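Local coordinates for serine acetyltransferase (Entamoeba histolytica, PDB 3Q1X), which probably catalyses the transfer of an acetyl group to the hydroxyl of L-serine, a step in cysteine biosynthesis, at residues Y13-Q18 / I99-K104; D70-S75 / R148-E153; L122-R125 / G129-A132. All blocks are in the same frame, centred on the assembly; numbering follows the deposited sequence.

Contact 1 of 3, residues Y13-Q18 / I99-K104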
loop_
_atom_site.group_PDB
_atom_site.type_symbol
_atom_site.label_atom_id
_atom_site.label_comp_id
_atom_site.label_asym_id
_atom_site.label_seq_id
_atom_site.Cartn_x
_atom_site.Cartn_y
_atom_site.Cartn_z
ATOM N N TYR A 13 -18.504 -14.070 -23.957
ATOM C CA TYR A 13 -18.483 -15.525 -23.820
ATOM C C TYR A 13 -17.870 -16.222 -25.037
ATOM O O TYR A 13 -17.074 -17.159 -24.887
ATOM C CB TYR A 13 -19.885 -16.068 -23.526
ATOM C CG TYR A 13 -19.918 -17.568 -23.342
ATOM C CD1 TYR A 13 -19.372 -18.162 -22.204
ATOM C CD2 TYR A 13 -20.488 -18.394 -24.312
ATOM C CE1 TYR A 13 -19.393 -19.545 -22.034
ATOM C CE2 TYR A 13 -20.517 -19.775 -24.151
ATOM C CZ TYR A 13 -19.969 -20.342 -23.010
ATOM O OH TYR A 13 -19.995 -21.706 -22.849
ATOM N N GLU A 14 -18.250 -15.765 -26.231
ATOM C CA GLU A 14 -17.716 -16.289 -27.489
ATOM C C GLU A 14 -16.215 -16.028 -27.614
ATOM O O GLU A 14 -15.469 -16.872 -28.126
ATOM C CB GLU A 14 -18.469 -15.689 -28.682
ATOM C CG GLU A 14 -19.855 -16.296 -28.925
ATOM C CD GLU A 14 -19.805 -17.774 -29.301
ATOM O OE1 GLU A 14 -19.122 -18.125 -30.289
ATOM O OE2 GLU A 14 -20.454 -18.589 -28.609
ATOM N N MET A 15 -15.780 -14.860 -27.143
ATOM C CA MET A 15 -14.357 -14.530 -27.090
ATOM C C MET A 15 -13.629 -15.482 -26.146
ATOM O O MET A 15 -12.567 -16.001 -26.486
ATOM C CB MET A 15 -14.154 -13.082 -26.650
ATOM C CG MET A 15 -14.542 -12.068 -27.715
ATOM S SD MET A 15 -14.833 -10.448 -27.003
ATOM C CE MET A 15 -13.191 -9.760 -27.053
ATOM N N TYR A 16 -14.217 -15.714 -24.973
ATOM C CA TYR A 16 -13.687 -16.675 -24.003
ATOM C C TYR A 16 -13.498 -18.057 -24.643
ATOM O O TYR A 16 -12.431 -18.654 -24.524
ATOM C CB TYR A 16 -14.596 -16.730 -22.768
ATOM C CG TYR A 16 -14.484 -17.985 -21.916
ATOM C CD1 TYR A 16 -13.495 -18.111 -20.936
ATOM C CD2 TYR A 16 -15.394 -19.034 -22.072
ATOM C CE1 TYR A 16 -13.404 -19.269 -20.149
ATOM C CE2 TYR A 16 -15.314 -20.189 -21.293
ATOM C CZ TYR A 16 -14.319 -20.301 -20.334
ATOM O OH TYR A 16 -14.248 -21.445 -19.566
ATOM N N LEU A 17 -14.517 -18.538 -25.356
ATOM C CA LEU A 17 -14.444 -19.824 -26.056
ATOM C C LEU A 17 -13.316 -19.910 -27.096
ATOM O O LEU A 17 -12.761 -20.993 -27.339
ATOM C CB LEU A 17 -15.786 -20.149 -26.714
ATOM C CG LEU A 17 -16.943 -20.631 -25.839
ATOM C CD1 LEU A 17 -18.169 -20.811 -26.715
ATOM C CD2 LEU A 17 -16.604 -21.931 -25.100
ATOM N N GLN A 18 -12.968 -18.767 -27.682
ATOM C CA GLN A 18 -11.997 -18.700 -28.773
ATOM C C GLN A 18 -10.606 -18.281 -28.297
ATOM O O GLN A 18 -9.657 -18.266 -29.082
ATOM C CB GLN A 18 -12.493 -17.750 -29.871
ATOM C CG GLN A 18 -13.758 -18.228 -30.587
ATOM C CD GLN A 18 -14.459 -17.114 -31.346
ATOM O OE1 GLN A 18 -13.812 -16.270 -31.971
ATOM N NE2 GLN A 18 -15.790 -17.105 -31.299
ATOM N N ILE A 99 -11.852 -3.791 -24.446
ATOM C CA ILE A 99 -11.048 -3.868 -23.227
ATOM C C ILE A 99 -10.524 -5.290 -22.993
ATOM O O ILE A 99 -9.352 -5.475 -22.663
ATOM C CB ILE A 99 -11.827 -3.325 -22.002
ATOM C CG1 ILE A 99 -12.129 -1.835 -22.215
ATOM C CG2 ILE A 99 -11.048 -3.585 -20.709
ATOM C CD1 ILE A 99 -13.130 -1.242 -21.251
ATOM N N LYS A 100 -11.390 -6.290 -23.176
ATOM C CA LYS A 100 -10.986 -7.696 -23.046
ATOM C C LYS A 100 -9.788 -8.012 -23.957
ATOM O O LYS A 100 -8.807 -8.609 -23.518
ATOM C CB LYS A 100 -12.164 -8.632 -23.360
ATOM C CG LYS A 100 -11.793 -10.114 -23.484
ATOM C CD LYS A 100 -11.330 -10.699 -22.148
ATOM C CE LYS A 100 -10.647 -12.044 -22.344
ATOM N NZ LYS A 100 -11.411 -12.943 -23.252
ATOM N N ARG A 101 -9.879 -7.593 -25.221
ATOM C CA ARG A 101 -8.775 -7.759 -26.174
ATOM C C ARG A 101 -7.508 -7.046 -25.688
ATOM O O ARG A 101 -6.412 -7.615 -25.719
ATOM C CB ARG A 101 -9.198 -7.272 -27.568
ATOM C CG ARG A 101 -10.262 -8.163 -28.205
ATOM C CD ARG A 101 -10.637 -7.764 -29.636
ATOM N NE ARG A 101 -11.490 -6.576 -29.709
ATOM C CZ ARG A 101 -12.819 -6.586 -29.846
ATOM N NH1 ARG A 101 -13.496 -7.726 -29.941
ATOM N NH2 ARG A 101 -13.476 -5.438 -29.898
ATOM N N THR A 102 -7.664 -5.823 -25.184
ATOM C CA THR A 102 -6.511 -5.070 -24.712
ATOM C C THR A 102 -5.883 -5.735 -23.488
ATOM O O THR A 102 -4.655 -5.788 -23.366
ATOM C CB THR A 102 -6.877 -3.619 -24.367
ATOM O OG1 THR A 102 -7.471 -3.001 -25.508
ATOM C CG2 THR A 102 -5.635 -2.838 -23.966
ATOM N N LEU A 103 -6.726 -6.235 -22.585
ATOM C CA LEU A 103 -6.230 -6.876 -21.362
ATOM C C LEU A 103 -5.416 -8.128 -21.689
ATOM O O LEU A 103 -4.447 -8.444 -20.993
ATOM C CB LEU A 103 -7.377 -7.201 -20.401
ATOM C CG LEU A 103 -7.939 -6.017 -19.605
ATOM C CD1 LEU A 103 -9.150 -6.472 -18.810
ATOM C CD2 LEU A 103 -6.898 -5.400 -18.671
ATOM N N LYS A 104 -5.795 -8.827 -22.759
ATOM C CA LYS A 104 -4.999 -9.964 -23.222
ATOM C C LYS A 104 -3.590 -9.516 -23.601
ATOM O O LYS A 104 -2.614 -10.180 -23.230
ATOM C CB LYS A 104 -5.681 -10.680 -24.395
ATOM C CG LYS A 104 -6.832 -11.568 -23.958
ATOM C CD LYS A 104 -7.521 -12.199 -25.159
ATOM C CE LYS A 104 -6.718 -13.364 -25.714
ATOM N NZ LYS A 104 -7.274 -13.853 -27.017
#

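Contact 2 of 3, residues D70-S75 / R148-E153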
loop_
_atom_site.group_PDB
_atom_site.type_symbol
_atom_site.label_atom_id
_atom_site.label_comp_id
_atom_site.label_asym_id
_atom_site.label_seq_id
_atom_site.Cartn_x
_atom_site.Cartn_y
_atom_site.Cartn_z
ATOM N N ASP A 70 -25.180 -2.955 -12.203
ATOM C CA ASP A 70 -26.067 -2.385 -11.191
ATOM C C ASP A 70 -25.283 -1.590 -10.143
ATOM O O ASP A 70 -25.722 -0.517 -9.724
ATOM C CB ASP A 70 -26.935 -3.465 -10.544
ATOM C CG ASP A 70 -28.048 -3.963 -11.468
ATOM O OD1 ASP A 70 -28.455 -3.238 -12.404
ATOM O OD2 ASP A 70 -28.534 -5.091 -11.244
ATOM N N TYR A 71 -24.111 -2.103 -9.763
ATOM C CA TYR A 71 -23.264 -1.461 -8.754
ATOM C C TYR A 71 -22.689 -0.131 -9.251
ATOM O O TYR A 71 -22.773 0.886 -8.544
ATOM C CB TYR A 71 -22.148 -2.410 -8.301
ATOM C CG TYR A 71 -21.255 -1.859 -7.204
ATOM C CD1 TYR A 71 -21.498 -2.150 -5.862
ATOM C CD2 TYR A 71 -20.159 -1.055 -7.514
ATOM C CE1 TYR A 71 -20.668 -1.643 -4.849
ATOM C CE2 TYR A 71 -19.329 -0.542 -6.515
ATOM C CZ TYR A 71 -19.589 -0.838 -5.189
ATOM O OH TYR A 71 -18.762 -0.328 -4.207
ATOM N N ILE A 72 -22.136 -0.131 -10.468
ATOM C CA ILE A 72 -21.544 1.079 -11.056
ATOM C C ILE A 72 -22.625 2.123 -11.330
ATOM O O ILE A 72 -22.437 3.314 -11.059
ATOM C CB ILE A 72 -20.734 0.781 -12.366
ATOM C CG1 ILE A 72 -19.498 -0.074 -12.062
ATOM C CG2 ILE A 72 -20.326 2.085 -13.082
ATOM C CD1 ILE A 72 -18.690 -0.508 -13.300
ATOM N N LYS A 73 -23.754 1.677 -11.880
ATOM C CA LYS A 73 -24.881 2.578 -12.107
ATOM C C LYS A 73 -25.282 3.267 -10.805
ATOM O O LYS A 73 -25.441 4.488 -10.769
ATOM C CB LYS A 73 -26.078 1.848 -12.710
ATOM C CG LYS A 73 -27.157 2.789 -13.255
ATOM C CD LYS A 73 -28.347 2.000 -13.792
ATOM C CE LYS A 73 -29.142 1.368 -12.654
ATOM N NZ LYS A 73 -29.423 -0.074 -12.921
ATOM N N ASP A 74 -25.419 2.486 -9.734
ATOM C CA ASP A 74 -25.808 3.039 -8.426
ATOM C C ASP A 74 -24.825 4.089 -7.907
ATOM O O ASP A 74 -25.235 5.162 -7.452
ATOM C CB ASP A 74 -26.042 1.916 -7.406
ATOM C CG ASP A 74 -27.373 1.193 -7.632
ATOM O OD1 ASP A 74 -28.167 1.651 -8.479
ATOM O OD2 ASP A 74 -27.629 0.166 -6.967
ATOM N N SER A 75 -23.534 3.793 -8.031
ATOM C CA SER A 75 -22.480 4.704 -7.602
ATOM C C SER A 75 -22.368 5.952 -8.485
ATOM O O SER A 75 -22.208 7.062 -7.977
ATOM C CB SER A 75 -21.146 3.964 -7.552
ATOM O OG SER A 75 -21.188 2.927 -6.584
ATOM N N ARG A 148 -16.391 12.425 -13.178
ATOM C CA ARG A 148 -15.204 12.940 -12.510
ATOM C C ARG A 148 -15.077 12.519 -11.046
ATOM O O ARG A 148 -14.074 12.814 -10.404
ATOM C CB ARG A 148 -15.163 14.472 -12.630
ATOM C CG ARG A 148 -14.981 15.003 -14.065
ATOM C CD ARG A 148 -13.560 14.744 -14.549
ATOM N NE ARG A 148 -13.363 15.205 -15.918
ATOM C CZ ARG A 148 -13.666 14.500 -17.007
ATOM N NH1 ARG A 148 -14.192 13.289 -16.896
ATOM N NH2 ARG A 148 -13.447 15.013 -18.212
ATOM N N TYR A 149 -16.089 11.837 -10.524
ATOM C CA TYR A 149 -16.121 11.484 -9.108
ATOM C C TYR A 149 -15.953 9.988 -8.834
ATOM O O TYR A 149 -14.956 9.557 -8.219
ATOM C CB TYR A 149 -17.419 11.994 -8.481
ATOM C CG TYR A 149 -17.407 13.489 -8.225
ATOM C CD1 TYR A 149 -17.657 14.389 -9.261
ATOM C CD2 TYR A 149 -17.143 14.002 -6.955
ATOM C CE1 TYR A 149 -17.638 15.762 -9.047
ATOM C CE2 TYR A 149 -17.125 15.388 -6.727
ATOM C CZ TYR A 149 -17.372 16.255 -7.787
ATOM O OH TYR A 149 -17.363 17.622 -7.598
ATOM N N TYR A 150 -16.930 9.191 -9.265
ATOM C CA TYR A 150 -16.887 7.763 -8.969
ATOM C C TYR A 150 -15.690 7.055 -9.626
ATOM O O TYR A 150 -15.085 6.172 -9.007
ATOM C CB TYR A 150 -18.234 7.061 -9.257
ATOM C CG TYR A 150 -18.120 5.553 -9.219
ATOM C CD1 TYR A 150 -17.793 4.876 -8.036
ATOM C CD2 TYR A 150 -18.307 4.809 -10.373
ATOM C CE1 TYR A 150 -17.657 3.481 -8.024
ATOM C CE2 TYR A 150 -18.190 3.433 -10.368
ATOM C CZ TYR A 150 -17.864 2.772 -9.201
ATOM O OH TYR A 150 -17.745 1.399 -9.230
ATOM N N CYS A 151 -15.326 7.456 -10.851
ATOM C CA CYS A 151 -14.147 6.865 -11.524
ATOM C C CYS A 151 -12.863 7.094 -10.720
ATOM O O CYS A 151 -11.987 6.232 -10.696
ATOM C CB CYS A 151 -13.997 7.346 -12.982
ATOM S SG CYS A 151 -13.675 9.135 -13.214
ATOM N N ARG A 152 -12.768 8.236 -10.037
ATOM C CA ARG A 152 -11.658 8.455 -9.117
ATOM C C ARG A 152 -11.745 7.564 -7.873
ATOM O O ARG A 152 -10.728 7.019 -7.437
ATOM C CB ARG A 152 -11.531 9.929 -8.719
ATOM C CG ARG A 152 -10.421 10.181 -7.695
ATOM C CD ARG A 152 -9.010 9.926 -8.249
ATOM N NE ARG A 152 -7.972 10.228 -7.255
ATOM C CZ ARG A 152 -7.443 11.433 -7.037
ATOM N NH1 ARG A 152 -7.832 12.491 -7.745
ATOM N NH2 ARG A 152 -6.519 11.583 -6.101
ATOM N N GLU A 153 -12.953 7.403 -7.317
ATOM C CA GLU A 153 -13.161 6.551 -6.141
ATOM C C GLU A 153 -12.767 5.105 -6.434
ATOM O O GLU A 153 -12.102 4.451 -5.633
ATOM C CB GLU A 153 -14.621 6.595 -5.681
ATOM C CG GLU A 153 -14.883 5.849 -4.377
ATOM C CD GLU A 153 -16.224 6.213 -3.764
ATOM O OE1 GLU A 153 -17.248 6.164 -4.480
ATOM O OE2 GLU A 153 -16.250 6.554 -2.572
HETATM O O HOH W 1 -18.831 3.374 -4.807
#

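Contact 3 of 3, residues L122-R125 / G129-A132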
loop_
_atom_site.group_PDB
_atom_site.type_symbol
_atom_site.label_atom_id
_atom_site.label_comp_id
_atom_site.label_asym_id
_atom_site.label_seq_id
_atom_site.Cartn_x
_atom_site.Cartn_y
_atom_site.Cartn_z
ATOM N N LEU A 122 -0.731 -16.992 -13.236
ATOM C CA LEU A 122 -0.295 -16.319 -11.997
ATOM C C LEU A 122 -0.427 -14.799 -12.081
ATOM O O LEU A 122 -0.716 -14.125 -11.079
ATOM C CB LEU A 122 1.148 -16.689 -11.635
ATOM C CG LEU A 122 1.521 -16.299 -10.198
ATOM C CD1 LEU A 122 0.636 -17.053 -9.187
ATOM C CD2 LEU A 122 2.979 -16.564 -9.943
ATOM N N ILE A 123 -0.210 -14.267 -13.283
ATOM C CA ILE A 123 -0.382 -12.846 -13.549
ATOM C C ILE A 123 -1.839 -12.449 -13.375
ATOM O O ILE A 123 -2.154 -11.472 -12.682
ATOM C CB ILE A 123 0.145 -12.478 -14.963
ATOM C CG1 ILE A 123 1.584 -12.988 -15.129
ATOM C CG2 ILE A 123 0.070 -10.968 -15.181
ATOM C CD1 ILE A 123 2.217 -12.699 -16.493
ATOM N N ILE A 124 -2.715 -13.245 -13.985
ATOM C CA ILE A 124 -4.155 -13.101 -13.866
ATOM C C ILE A 124 -4.608 -13.177 -12.413
ATOM O O ILE A 124 -5.390 -12.350 -11.968
ATOM C CB ILE A 124 -4.885 -14.167 -14.710
ATOM C CG1 ILE A 124 -4.572 -13.923 -16.196
ATOM C CG2 ILE A 124 -6.388 -14.186 -14.376
ATOM C CD1 ILE A 124 -5.079 -14.973 -17.157
ATOM N N ARG A 125 -4.093 -14.160 -11.683
ATOM C CA ARG A 125 -4.548 -14.402 -10.324
ATOM C C ARG A 125 -4.111 -13.333 -9.332
ATOM O O ARG A 125 -4.874 -12.981 -8.443
ATOM C CB ARG A 125 -4.079 -15.776 -9.840
ATOM C CG ARG A 125 -4.838 -16.943 -10.445
ATOM C CD ARG A 125 -6.183 -17.134 -9.777
ATOM N NE ARG A 125 -6.034 -17.375 -8.347
ATOM C CZ ARG A 125 -7.036 -17.407 -7.474
ATOM N NH1 ARG A 125 -8.288 -17.185 -7.874
ATOM N NH2 ARG A 125 -6.777 -17.648 -6.194
ATOM N N GLY A 129 0.068 -5.001 -10.761
ATOM C CA GLY A 129 -0.000 -4.179 -11.974
ATOM C C GLY A 129 -1.178 -4.575 -12.853
ATOM O O GLY A 129 -1.851 -3.710 -13.416
ATOM N N PHE A 130 -1.444 -5.879 -12.945
ATOM C CA PHE A 130 -2.551 -6.365 -13.776
ATOM C C PHE A 130 -3.932 -6.126 -13.149
ATOM O O PHE A 130 -4.868 -5.745 -13.847
ATOM C CB PHE A 130 -2.363 -7.820 -14.196
ATOM C CG PHE A 130 -3.363 -8.262 -15.223
ATOM C CD1 PHE A 130 -3.333 -7.729 -16.511
ATOM C CD2 PHE A 130 -4.367 -9.165 -14.890
ATOM C CE1 PHE A 130 -4.277 -8.107 -17.461
ATOM C CE2 PHE A 130 -5.310 -9.562 -15.841
ATOM C CZ PHE A 130 -5.272 -9.028 -17.119
ATOM N N GLN A 131 -4.041 -6.303 -11.832
ATOM C CA GLN A 131 -5.291 -5.992 -11.134
ATOM C C GLN A 131 -5.663 -4.524 -11.328
ATOM O O GLN A 131 -6.815 -4.184 -11.593
ATOM C CB GLN A 131 -5.188 -6.319 -9.641
ATOM C CG GLN A 131 -4.600 -7.701 -9.331
ATOM C CD GLN A 131 -5.307 -8.823 -10.077
ATOM O OE1 GLN A 131 -6.537 -8.919 -10.046
ATOM N NE2 GLN A 131 -4.540 -9.672 -10.756
ATOM N N ALA A 132 -4.653 -3.663 -11.240
ATOM C CA ALA A 132 -4.827 -2.227 -11.394
ATOM C C ALA A 132 -5.316 -1.884 -12.804
ATOM O O ALA A 132 -6.258 -1.120 -12.969
ATOM C CB ALA A 132 -3.516 -1.524 -11.120
#

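Contact 1 of 3, residues Y13-Q18 / I99-K104
Met15 reaches across to Lys100 and Arg101 in the helical N-terminal part of this serine acetyltransferase, where helix 2-18 packs beside helix 82-113. The two short segments run roughly parallel, 28° apart, but their axes stay 11.6 Å from each other. Side chains therefore have to span the distance, and one methionine does most of it. The dense spot is the Met15 methyl. The chain bends at its last torsion (chi3 88°), which turns CE toward the second helix. Met15 CE lies 3.8 Å from Lys100 CG and 3.5 Å from Arg101 CG, so it meets the aliphatic parts of two charged residues. The Arg101 chain bends at chi3, and its NH1 also comes to 3.5 Å from Met15 CE. Lys100 is buried and keeps its polar end away from the methyl: its NZ forms a salt bridge with Asp19. Phe45 of helix 36-45 packs on the same lysine.

The rest of the contact is looser. No hydrogen bond joins the two segments. Arg101 forms the solvent-facing margin, and its side chain crosses that of Met15 at about a right angle. Tyr16 leads its ring away from helix 82-113, and its OH hydrogen-bonds to Asp48 OD1.

Contact 2 of 3, residues D70-S75 / R148-E153
The helical N-terminal part of the enzyme brings helix 59-79 against the start of helix 150-162, and Tyr150 fills the join. Its ring projects toward the first helix, with CG anti to the backbone N (chi1 169°). Ser75 covers one face of it. Ser75 CB sits 3.6 Å from the centroid of the Tyr150 ring and 15° off the normal, a CH-pi contact. Ile72 crosses the tyrosine at about a right angle, with its CG2 3.7 Å from Tyr150 CE2.

The hydroxyl end is also enclosed. Tyr150 OH lies 3.6 Å from Ile72 CG1. Tyr150 OH also lies at the edge of the Tyr71 ring, in its plane, 3.7 Å from Tyr71 CE2. These are van der Waals contacts; the buried hydroxyl has its hydrogen bond with Glu37.

Water gives the segments a polar link. Ser75 OG is 3.0 Å from a water that donates to Glu153 OE1 at 3.2 Å. Glu153 OE2 makes a salt bridge with Arg125 of the second subunit, so the water lies close to a subunit interface. At the head of the second helix, Glu147 accepts hydrogen bonds from the backbone N atoms of Tyr149, Tyr150 and Cys151. Such a helical region, leading into a left-handed beta-helix, is typical of serine acetyltransferases.

Contact 3 of 3, residues L122-R125 / G129-A132
Phe130 overlaps the backbone of helix 120-126 at Ile123 and Ile124. The ring stands with CG anti to the backbone N (chi1 -171°), which carries Phe130 CD2 to 3.9 Å from Ile123 O and 4.1 Å from Ile124 CA. Both approach the ring obliquely. The side chains add a lighter layer. Ile123 CG2 lies 4.1 Å from Phe130 CB, and these two side chains cross at about a right angle. Ile124 CG1 comes to 4.4 Å from Phe130 CE2. Leu107 of helix 82-113 touches Ile123, Ile124 and Phe130 alike, which makes the three part of one apolar cluster.

This is a short helix-helix junction, where helix 120-126 gives way almost at once to helix 128-144. The junction belongs to the helical part that precedes the left-handed beta-helix. The Ile123 side chain is about 10 Å from a bound serine.

Gln131 supplies the hydrogen bond across the junction. Its chain bends at chi2 (-52°) and folds the amide back toward helix 120-126. Gln131 NE2 donates to Ile124 O at 3.1 Å, with a fairly straight N-H...O angle of 161°. The acceptor lies close to the plane of the glutamine amide, but the donor stands well above the carbonyl plane of Ile124. NE2 also binds Tyr127 O, and OE1 accepts from Arg42. Three partners thus fix the rotation of this buried amide. Arg125 heads away from the junction. Its guanidinium hydrogen-bonds to Pro30 O and Phe49 O, and its NE to Tyr79 OH of the third subunit.

All three contacts lie in the helical part of the chain, ahead of the parallel strands of the beta-helix. Contacts 1 and 3 have centres 16 Å apart and touch where Leu103 O packs on Phe130 CE1. Contact 2 is more distant, with its centre 24 Å from contact 1 and 22 Å from contact 3. Along the chain, contact 1 closes before contact 3 opens, contacts 1 and 2 alternate, and contact 3 is nested inside contact 2. Helix 82-113, which carries half of contact 1, also packs against Ile72 and Phe130. Contacts 2 and 3 both lie beside a subunit interface of the three-chain assembly, so the helical parts help to join the subunits.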